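Side-chain contact in beta-N-acetylhexosaminidase (Streptomyces plicatus, PDB 1JAK), which hydrolyses terminal beta-linked N-acetylhexosamine residues from glycans, as a family 20 glycoside hydrolase that works by substrate-assisted catalysis: residues L64-L67 with L68-A71. Residues are numbered along the deposited sequence; the frame is centred on the assembly and turned at random.
Sequences LADL and LRPA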
ATOM      1  N   LEU A  64      11.466   7.846  14.828  1.00  8.81           N
ATOM      2  CA  LEU A  64      11.469   9.284  14.603  1.00  9.55           C
ATOM      3  C   LEU A  64      12.890   9.845  14.638  1.00  8.68           C
ATOM      4  O   LEU A  64      13.280  10.622  13.765  1.00  9.30           O
ATOM      5  CB  LEU A  64      10.612   9.984  15.662  1.00  9.31           C
ATOM      6  CG  LEU A  64      10.677  11.518  15.659  1.00  8.87           C
ATOM      7  CD1 LEU A  64      10.208  12.054  14.311  1.00  8.59           C
ATOM      8  CD2 LEU A  64       9.814  12.068  16.783  1.00 10.30           C
ATOM      9  N   ALA A  65      13.658   9.454  15.652  1.00  8.83           N
ATOM     10  CA  ALA A  65      15.031   9.932  15.777  1.00  9.99           C
ATOM     11  C   ALA A  65      15.819   9.599  14.513  1.00 10.96           C
ATOM     12  O   ALA A  65      16.553  10.441  13.991  1.00 11.29           O
ATOM     13  CB  ALA A  65      15.699   9.302  16.995  1.00 10.87           C
ATOM     14  N   ASP A  66      15.665   8.370  14.026  1.00 10.28           N
ATOM     15  CA  ASP A  66      16.361   7.945  12.814  1.00 12.05           C
ATOM     16  C   ASP A  66      15.987   8.806  11.606  1.00 11.93           C
ATOM     17  O   ASP A  66      16.825   9.067  10.741  1.00 12.05           O
ATOM     18  CB  ASP A  66      16.069   6.472  12.501  1.00 13.12           C
ATOM     19  CG  ASP A  66      16.783   5.517  13.445  1.00 16.14           C
ATOM     20  OD1 ASP A  66      17.725   5.952  14.141  1.00 17.28           O
ATOM     21  OD2 ASP A  66      16.409   4.324  13.481  1.00 17.80           O
ATOM     22  N   LEU A  67      14.732   9.239  11.537  1.00 11.54           N
ATOM     23  CA  LEU A  67      14.290  10.077  10.426  1.00 13.63           C
ATOM     24  C   LEU A  67      14.876  11.481  10.494  1.00 13.91           C
ATOM     25  O   LEU A  67      15.146  12.096   9.463  1.00 14.90           O
ATOM     26  CB  LEU A  67      12.762  10.212  10.410  1.00 14.36           C
ATOM     27  CG  LEU A  67      11.874   9.049   9.979  1.00 16.14           C
ATOM     28  CD1 LEU A  67      10.417   9.452  10.150  1.00 15.98           C
ATOM     29  CD2 LEU A  67      12.160   8.687   8.529  1.00 15.51           C
ATOM     30  N   LEU A  68      15.075  11.984  11.708  1.00 12.32           N
ATOM     31  CA  LEU A  68      15.567  13.347  11.890  1.00 13.40           C
ATOM     32  C   LEU A  68      17.072  13.554  12.044  1.00 14.74           C
ATOM     33  O   LEU A  68      17.593  14.607  11.670  1.00 14.18           O
ATOM     34  CB  LEU A  68      14.871  13.980  13.100  1.00 13.25           C
ATOM     35  CG  LEU A  68      13.340  14.020  13.094  1.00 13.30           C
ATOM     36  CD1 LEU A  68      12.844  14.712  14.358  1.00 14.24           C
ATOM     37  CD2 LEU A  68      12.852  14.751  11.860  1.00 15.68           C
ATOM     38  N   ARG A  69      17.769  12.566  12.588  1.00 16.26           N
ATOM     39  CA  ARG A  69      19.204  12.705  12.822  1.00 16.83           C
ATOM     40  C   ARG A  69      20.089  13.121  11.644  1.00 17.41           C
ATOM     41  O   ARG A  69      20.928  14.010  11.791  1.00 19.23           O
ATOM     42  CB  ARG A  69      19.746  11.426  13.474  1.00 17.96           C
ATOM     43  CG  ARG A  69      19.355  11.309  14.954  1.00 20.55           C
ATOM     44  CD  ARG A  69      19.691   9.946  15.552  1.00 21.23           C
ATOM     45  NE  ARG A  69      19.203   9.834  16.927  1.00 22.24           N
ATOM     46  CZ  ARG A  69      18.976   8.683  17.551  1.00 22.71           C
ATOM     47  NH1 ARG A  69      19.190   7.536  16.921  1.00 25.97           N
ATOM     48  NH2 ARG A  69      18.531   8.674  18.805  1.00 22.25           N
ATOM     49  N   PRO A  70      19.914  12.505  10.465  1.00 17.91           N
ATOM     50  CA  PRO A  70      20.748  12.874   9.313  1.00 18.16           C
ATOM     51  C   PRO A  70      20.696  14.348   8.901  1.00 18.30           C
ATOM     52  O   PRO A  70      21.735  15.007   8.791  1.00 19.20           O
ATOM     53  CB  PRO A  70      20.238  11.953   8.211  1.00 18.94           C
ATOM     54  CG  PRO A  70      19.787  10.736   8.975  1.00 18.60           C
ATOM     55  CD  PRO A  70      19.054  11.354  10.134  1.00 17.39           C
ATOM     56  N   ALA A  71      19.490  14.862   8.674  1.00 15.25           N
ATOM     57  CA  ALA A  71      19.324  16.250   8.253  1.00 14.95           C
ATOM     58  C   ALA A  71      19.583  17.281   9.347  1.00 15.44           C
ATOM     59  O   ALA A  71      20.062  18.380   9.062  1.00 15.84           O
ATOM     60  CB  ALA A  71      17.923  16.454   7.664  1.00 13.47           C
TER
HETATM   61  O   HOH W   1      17.460   5.524  16.792  1.00 39.82           O
HETATM   62  O   HOH W   2      17.041  13.425   8.046  1.00 14.37           O
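The guanidinium group of R69 lies flat against the methyl of A65, one helical turn earlier. A65 CB sits over the centre of the group, 3.4 Å from R69 CZ. Both residues belong to helix 55-72, the helix of a beta-alpha-beta unit in the smaller alpha/beta domain, away from the catalytic barrel. The R69 chain runs extended from CG to NE and passes the oxygen of A65, with R69 CG 3.1 Å from A65 O. A65 O also accepts the backbone bond from R69 N, at 2.8 Å. D66 OD1 approaches the guanidinium obliquely and forms a long salt bridge to R69 NH1 (3.5 Å). The carboxylate and guanidinium planes are 68° apart, so the two groups do not pair side by side. A water accompanies the bridge, donating to D66 OD1 and weakly accepting from R69 NH1. R69 NE and NH2 are held by the carbonyls of R75 and L76, past the end of the helix. A methionine in place of R69 would probably leave D66 without its charged partner and those two carbonyls without their donors. On the inner side, L64 CG stands anti to the backbone N (chi1 172°), beside the carbonyl carbon, and its CD1 branch meets L68: L64 CD1 is 3.7 Å from L68 CD1. L64 also touches I49 and V123, and L68 reaches L76 and L130. The helix is kinked at its end: P70 has no N-H to give, and A71 N, unbonded to the turn before, donates to a water near L67 O. P70 CD lies 3.3 Å from D66 O.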